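Local coordinates for methylglyoxal reductase (NADPH-dependent) (PDB 6KWS), which probably reduces methylglyoxal using NADPH, and belongs to the dihydroflavonol-4-reductase subfamily of Rossmann-fold oxidoreductases, at residues S125-A128 and A129-A133; S272-D275 and I276-K280; D308-K311 and S312-L316. The protein carries 1 engineered substitution. One frame throughout, in Å; residues are numbered along the deposited sequence.

In the fold
Each contact is local, made within one continuous run of chain, and the three follow in series without nesting or crossing. Contact 1 comes first and closes a tight turn in the loop between strand 120-124 and helix 133-136, beside the NADPH-binding residue K168. Contacts 2 and 3 are turns of single helices and close no long loop. Contact 2 lies on helix 270-280, which packs against helices 216-222 and 323-337. Contact 3 spans helix 310-316 and the two residues that lead into it, D308 and D309. Contacts 1 and 3 both meet strand 260-269 and I143, their centres about 16 Å apart. The centre of contact 2 is about 27 Å from that of contact 1 and about 28 Å from that of contact 3.

Contact 1: residues S125-A128 and A129-A133; sequences SSYA and AISTA
Y127 holds CG anti to its own N (chi1 -180°), and S131 holds OG between its N and its carbonyl carbon (chi1 68°); together these torsions place the serine over one face of the tyrosine ring. The turn follows strand 120-124 of the Rossmann-fold sheet. S131 CB makes a CH-pi contact 4.0 Å from the centroid of the Y127 ring. S131 OG lies above the same ring, away from its centre, 3.4 Å from Y127 CE2. The polar ends go elsewhere: Y127 OH bonds E136, and S131 OG bonds R165.

The backbone fixes the turn. Y127 O accepts two hydrogen bonds, from I130 N at 2.8 Å and S131 N at 3.1 Å. The first donor is above the carbonyl plane; the second is nearly in line with C=O. I130 crosses the tyrosine side chain at about a right angle, with CB 4.1 Å from Y127 CD1. S126 O receives A129 N at 2.8 Å. The S126 side chain is next to K168, which binds NADPH, so the turn is at the cofactor site, although this chain holds no cofactor. S126 opens an ST turn, in which its OG accepts A128 N at 2.8 Å.

Contact 2: residues S272-D275 and I276-K280; sequences SLVD and IINDK
Four alpha-helical hydrogen bonds of 2.8 to 3.2 Å join S272-D275 to I276-K280, running from I276 N to S272 O, I277 N to L273 O, N278 N to V274 O and D279 N to D275 O. The segments are successive turns of helix 270-280, which follows strand 260-269 of the Rossmann-fold sheet. The bond from N278 N is nearly straight, with 176° at the hydrogen. The last bond is more bent, at 140°, and it lies close to the end of the helix.

One side-chain pair meets across the turn, V274 and N278, which stand next to each other along one flank of the helix. With chi1 at 176°, V274 CG1 is trans to N, which turns this methyl toward the C-terminal end of the helix, 3.3 Å from N278 ND2. The amide nitrogen itself bonds P289 O, so it ties the helix to the following loop while packing beside the valine.

I276 and I277 each lay CG1 back over the preceding turn. I276 CG1 is 3.3 Å from S272 O, and I277 CG1 is 3.2 Å from L273 O. Their faces differ. I276 joins L273 against V327 of helix 323-337, and I277 joins V274 against I221 of helix 216-222.

D275 is held at both carboxylate oxygens, OD1 by Q271 NE2 and OD2 by the backbone N of G294. These two bonds probably steady its negative charge. The next acid one turn on is the exposed D279. The two carboxylates do not meet: D275 OD1 and D279 OD2 are 5.7 Å apart.

Contact 3: residues D308-K311 and S312-L316; sequences DDTK and SRELL
K311, D309 and S312 are the residues most covered in this contact. K311 and D309 reach forward to the next turn, and S312 packs back on D309. The K311 chain runs along L315. Its chi1 of 166° swings it clear of its N, and further bends at chi2 and chi4 bring NZ to 3.4 Å from L315 CD2. In the backbone, K311 O accepts L315 N at 2.8 Å.

D309 OD2 forms a salt bridge with R313 NE at 2.6 Å. D309 OD1 sits at the guanidinium edge, in its plane, 3.5 Å from R313 NH2. The carboxylate and guanidinium planes are turned 51° apart, and bends at chi2 and chi3 of R313 fold its chain back to the acid. The main chains of the pair are joined too, by R313 N to D309 O at 2.8 Å.

D309 is the N-cap residue of helix 310-316, although its carboxylate makes no capping bond. The helix lies against strand 260-269, part of the large mixed sheet of this Rossmann-type enzyme. S312 CB is 3.5 Å from D309 O. The S312 side chain touches I261 of that strand, and its OG bonds both L262 N and the carboxylate of E145. On the exposed side T310 neighbours E314, with T310 CG2 4.0 Å from E314 OE2.

Contact 1: residues S125-A128 and A129-A133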
loop_
_atom_site.group_PDB
_atom_site.type_symbol
_atom_site.label_atom_id
_atom_site.label_comp_id
_atom_site.label_asym_id
_atom_site.label_seq_id
_atom_site.Cartn_x
_atom_site.Cartn_y
_atom_site.Cartn_z
ATOM N N SER A 125 4.124 -1.663 4.618
ATOM C CA SER A 125 4.526 -0.430 5.266
ATOM C C SER A 125 4.347 0.706 4.262
ATOM O O SER A 125 3.323 0.759 3.569
ATOM C CB SER A 125 5.957 -0.555 5.801
ATOM O OG SER A 125 6.271 0.549 6.631
ATOM N N SER A 126 5.329 1.595 4.145
ATOM C CA SER A 126 5.169 2.765 3.302
ATOM C C SER A 126 6.527 3.402 3.083
ATOM O O SER A 126 7.392 3.363 3.963
ATOM C CB SER A 126 4.209 3.794 3.919
ATOM O OG SER A 126 4.375 5.069 3.309
ATOM N N TYR A 127 6.698 3.990 1.894
ATOM C CA TYR A 127 7.838 4.862 1.656
ATOM C C TYR A 127 7.966 5.903 2.766
ATOM O O TYR A 127 9.074 6.355 3.078
ATOM C CB TYR A 127 7.678 5.533 0.283
ATOM C CG TYR A 127 8.802 6.470 -0.112
ATOM C CD1 TYR A 127 10.121 6.014 -0.191
ATOM C CD2 TYR A 127 8.550 7.806 -0.401
ATOM C CE1 TYR A 127 11.152 6.863 -0.546
ATOM C CE2 TYR A 127 9.577 8.670 -0.767
ATOM C CZ TYR A 127 10.871 8.193 -0.840
ATOM O OH TYR A 127 11.895 9.042 -1.198
ATOM N N ALA A 128 6.846 6.291 3.374
ATOM C CA ALA A 128 6.892 7.251 4.460
ATOM C C ALA A 128 7.723 6.763 5.638
ATOM O O ALA A 128 8.178 7.584 6.434
ATOM C CB ALA A 128 5.477 7.580 4.936
ATOM N N ALA A 129 7.904 5.453 5.799
ATOM C CA ALA A 129 8.792 4.978 6.852
ATOM C C ALA A 129 10.249 4.999 6.421
ATOM O O ALA A 129 11.140 4.816 7.261
ATOM C CB ALA A 129 8.404 3.565 7.295
ATOM N N ILE A 130 10.515 5.236 5.142
ATOM C CA ILE A 130 11.874 5.269 4.634
ATOM C C ILE A 130 12.438 6.688 4.586
ATOM O O ILE A 130 13.607 6.901 4.907
ATOM C CB ILE A 130 11.933 4.601 3.249
ATOM C CG1 ILE A 130 11.553 3.121 3.355
ATOM C CG2 ILE A 130 13.315 4.750 2.699
ATOM C CD1 ILE A 130 11.879 2.295 2.107
ATOM N N SER A 131 11.644 7.687 4.197
ATOM C CA SER A 131 12.203 8.969 3.790
ATOM C C SER A 131 11.896 10.067 4.808
ATOM O O SER A 131 10.728 10.347 5.109
ATOM C CB SER A 131 11.707 9.357 2.398
ATOM O OG SER A 131 10.333 9.644 2.408
ATOM N N THR A 132 12.957 10.690 5.318
ATOM C CA THR A 132 12.838 11.908 6.110
ATOM C C THR A 132 12.499 13.082 5.189
ATOM O O THR A 132 13.097 13.227 4.115
ATOM C CB THR A 132 14.161 12.153 6.849
ATOM O OG1 THR A 132 14.548 10.961 7.549
ATOM C CG2 THR A 132 14.028 13.267 7.828
ATOM N N ALA A 133 11.535 13.916 5.600
ATOM C CA ALA A 133 11.092 15.013 4.740
ATOM C C ALA A 133 12.263 15.843 4.219
ATOM O O ALA A 133 12.317 16.177 3.029
ATOM C CB ALA A 133 10.096 15.905 5.480
#

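Contact 2: residues S272-D275 and I276-K280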
loop_
_atom_site.group_PDB
_atom_site.type_symbol
_atom_site.label_atom_id
_atom_site.label_comp_id
_atom_site.label_asym_id
_atom_site.label_seq_id
_atom_site.Cartn_x
_atom_site.Cartn_y
_atom_site.Cartn_z
ATOM N N SER A 272 2.414 16.238 -14.309
ATOM C CA SER A 272 2.638 14.985 -15.014
ATOM C C SER A 272 1.316 14.316 -15.330
ATOM O O SER A 272 1.111 13.820 -16.444
ATOM C CB SER A 272 3.501 14.054 -14.171
ATOM O OG SER A 272 4.685 14.704 -13.773
ATOM N N LEU A 273 0.398 14.319 -14.363
ATOM C CA LEU A 273 -0.878 13.636 -14.534
ATOM C C LEU A 273 -1.768 14.377 -15.516
ATOM O O LEU A 273 -2.366 13.762 -16.406
ATOM C CB LEU A 273 -1.561 13.502 -13.180
ATOM C CG LEU A 273 -0.655 12.964 -12.084
ATOM C CD1 LEU A 273 -1.445 12.852 -10.791
ATOM C CD2 LEU A 273 -0.061 11.616 -12.504
ATOM N N VAL A 274 -1.877 15.701 -15.351
ATOM C CA VAL A 274 -2.602 16.551 -16.298
ATOM C C VAL A 274 -2.163 16.262 -17.730
ATOM O O VAL A 274 -2.988 15.946 -18.597
ATOM C CB VAL A 274 -2.409 18.034 -15.951
ATOM C CG1 VAL A 274 -3.083 18.897 -16.993
ATOM C CG2 VAL A 274 -2.972 18.314 -14.566
ATOM N N ASP A 275 -0.849 16.338 -17.987
ATOM C CA ASP A 275 -0.319 16.104 -19.333
ATOM C C ASP A 275 -0.747 14.748 -19.891
ATOM O O ASP A 275 -1.170 14.654 -21.052
ATOM C CB ASP A 275 1.209 16.207 -19.335
ATOM C CG ASP A 275 1.715 17.648 -19.204
ATOM O OD1 ASP A 275 0.896 18.596 -19.344
ATOM O OD2 ASP A 275 2.941 17.828 -18.964
ATOM N N ILE A 276 -0.621 13.679 -19.092
ATOM C CA ILE A 276 -1.017 12.353 -19.563
ATOM C C ILE A 276 -2.493 12.337 -19.929
ATOM O O ILE A 276 -2.885 11.793 -20.972
ATOM C CB ILE A 276 -0.704 11.274 -18.517
ATOM C CG1 ILE A 276 0.809 11.095 -18.347
ATOM C CG2 ILE A 276 -1.350 9.968 -18.920
ATOM C CD1 ILE A 276 1.200 9.959 -17.397
ATOM N N ILE A 277 -3.332 12.936 -19.081
ATOM C CA ILE A 277 -4.771 12.892 -19.305
ATOM C C ILE A 277 -5.134 13.707 -20.541
ATOM O O ILE A 277 -5.866 13.233 -21.424
ATOM C CB ILE A 277 -5.519 13.369 -18.043
ATOM C CG1 ILE A 277 -5.219 12.417 -16.873
ATOM C CG2 ILE A 277 -7.041 13.477 -18.284
ATOM C CD1 ILE A 277 -5.834 12.847 -15.542
ATOM N N ASN A 278 -4.590 14.930 -20.645
ATOM C CA ASN A 278 -4.882 15.767 -21.805
ATOM C C ASN A 278 -4.443 15.103 -23.111
ATOM O O ASN A 278 -5.090 15.306 -24.148
ATOM C CB ASN A 278 -4.251 17.149 -21.639
ATOM C CG ASN A 278 -5.167 18.119 -20.904
ATOM O OD1 ASN A 278 -6.342 18.229 -21.242
ATOM N ND2 ASN A 278 -4.635 18.844 -19.922
ATOM N N ASP A 279 -3.406 14.252 -23.075
ATOM C CA ASP A 279 -2.935 13.602 -24.297
ATOM C C ASP A 279 -3.570 12.233 -24.581
ATOM O O ASP A 279 -3.474 11.744 -25.712
ATOM C CB ASP A 279 -1.407 13.475 -24.265
ATOM C CG ASP A 279 -0.700 14.741 -24.830
ATOM O OD1 ASP A 279 -0.789 14.964 -26.072
ATOM O OD2 ASP A 279 -0.080 15.521 -24.035
ATOM N N LYS A 280 -4.257 11.607 -23.634
ATOM C CA LYS A 280 -4.828 10.299 -23.919
ATOM C C LYS A 280 -6.352 10.277 -23.906
ATOM O O LYS A 280 -6.947 9.267 -24.297
ATOM C CB LYS A 280 -4.293 9.253 -22.930
ATOM C CG LYS A 280 -2.780 9.184 -22.866
ATOM C CD LYS A 280 -2.203 8.501 -24.068
ATOM C CE LYS A 280 -0.793 9.003 -24.344
ATOM N NZ LYS A 280 -0.023 8.053 -25.189
#

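Contact 3: residues D308-K311 and S312-L316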
loop_
_atom_site.group_PDB
_atom_site.type_symbol
_atom_site.label_atom_id
_atom_site.label_comp_id
_atom_site.label_asym_id
_atom_site.label_seq_id
_atom_site.Cartn_x
_atom_site.Cartn_y
_atom_site.Cartn_z
ATOM N N ASP A 308 16.689 5.122 -4.823
ATOM C CA ASP A 308 17.537 4.064 -5.368
ATOM C C ASP A 308 17.012 2.719 -4.880
ATOM O O ASP A 308 17.433 2.216 -3.836
ATOM C CB ASP A 308 18.995 4.259 -4.982
ATOM C CG ASP A 308 19.889 3.187 -5.559
ATOM O OD1 ASP A 308 19.420 2.442 -6.447
ATOM O OD2 ASP A 308 21.062 3.095 -5.129
ATOM N N ASP A 309 16.106 2.127 -5.663
ATOM C CA ASP A 309 15.486 0.849 -5.331
ATOM C C ASP A 309 16.109 -0.318 -6.095
ATOM O O ASP A 309 15.440 -1.333 -6.324
ATOM C CB ASP A 309 13.969 0.910 -5.558
ATOM C CG ASP A 309 13.575 1.187 -7.023
ATOM O OD1 ASP A 309 14.276 1.951 -7.722
ATOM O OD2 ASP A 309 12.532 0.649 -7.467
ATOM N N THR A 310 17.398 -0.209 -6.450
ATOM C CA THR A 310 18.068 -1.262 -7.215
ATOM C C THR A 310 17.898 -2.629 -6.557
ATOM O O THR A 310 17.441 -3.584 -7.194
ATOM C CB THR A 310 19.553 -0.925 -7.385
ATOM O OG1 THR A 310 19.684 0.464 -7.696
ATOM C CG2 THR A 310 20.150 -1.710 -8.522
ATOM N N LYS A 311 18.230 -2.732 -5.269
ATOM C CA LYS A 311 18.177 -4.022 -4.598
ATOM C C LYS A 311 16.749 -4.559 -4.536
ATOM O O LYS A 311 16.516 -5.760 -4.738
ATOM C CB LYS A 311 18.797 -3.887 -3.209
ATOM C CG LYS A 311 18.516 -5.041 -2.273
ATOM C CD LYS A 311 17.399 -4.694 -1.283
ATOM C CE LYS A 311 17.461 -5.633 -0.104
ATOM N NZ LYS A 311 17.547 -7.072 -0.553
ATOM N N SER A 312 15.774 -3.681 -4.285
ATOM C CA SER A 312 14.378 -4.110 -4.331
ATOM C C SER A 312 13.992 -4.601 -5.725
ATOM O O SER A 312 13.333 -5.635 -5.866
ATOM C CB SER A 312 13.467 -2.966 -3.887
ATOM O OG SER A 312 13.650 -2.666 -2.517
ATOM N N ARG A 313 14.411 -3.887 -6.770
ATOM C CA ARG A 313 14.110 -4.336 -8.131
ATOM C C ARG A 313 14.793 -5.656 -8.471
ATOM O O ARG A 313 14.234 -6.468 -9.224
ATOM C CB ARG A 313 14.526 -3.273 -9.121
ATOM C CG ARG A 313 13.887 -1.966 -8.824
ATOM C CD ARG A 313 12.956 -1.503 -9.848
ATOM N NE ARG A 313 12.965 -0.046 -9.911
ATOM C CZ ARG A 313 12.280 0.699 -10.768
ATOM N NH1 ARG A 313 11.522 0.110 -11.661
ATOM N NH2 ARG A 313 12.366 2.018 -10.707
ATOM N N GLU A 314 16.013 -5.871 -7.973
ATOM C CA GLU A 314 16.643 -7.171 -8.151
ATOM C C GLU A 314 15.879 -8.244 -7.397
ATOM O O GLU A 314 15.729 -9.370 -7.882
ATOM C CB GLU A 314 18.096 -7.136 -7.674
ATOM C CG GLU A 314 19.010 -6.153 -8.409
ATOM C CD GLU A 314 20.471 -6.263 -7.952
ATOM O OE1 GLU A 314 20.761 -7.013 -6.981
ATOM O OE2 GLU A 314 21.327 -5.582 -8.565
ATOM N N LEU A 315 15.397 -7.915 -6.205
ATOM C CA LEU A 315 14.712 -8.913 -5.406
ATOM C C LEU A 315 13.434 -9.380 -6.089
ATOM O O LEU A 315 13.063 -10.557 -5.978
ATOM C CB LEU A 315 14.432 -8.322 -4.031
ATOM C CG LEU A 315 14.358 -9.243 -2.831
ATOM C CD1 LEU A 315 15.379 -10.368 -2.911
ATOM C CD2 LEU A 315 14.588 -8.382 -1.601
ATOM N N LEU A 316 12.774 -8.486 -6.836
ATOM C CA LEU A 316 11.462 -8.774 -7.413
ATOM C C LEU A 316 11.573 -9.293 -8.839
ATOM O O LEU A 316 10.827 -10.188 -9.238
ATOM C CB LEU A 316 10.575 -7.520 -7.375
ATOM C CG LEU A 316 10.514 -6.970 -5.956
ATOM C CD1 LEU A 316 9.759 -5.654 -5.883
ATOM C CD2 LEU A 316 9.934 -8.013 -4.979
#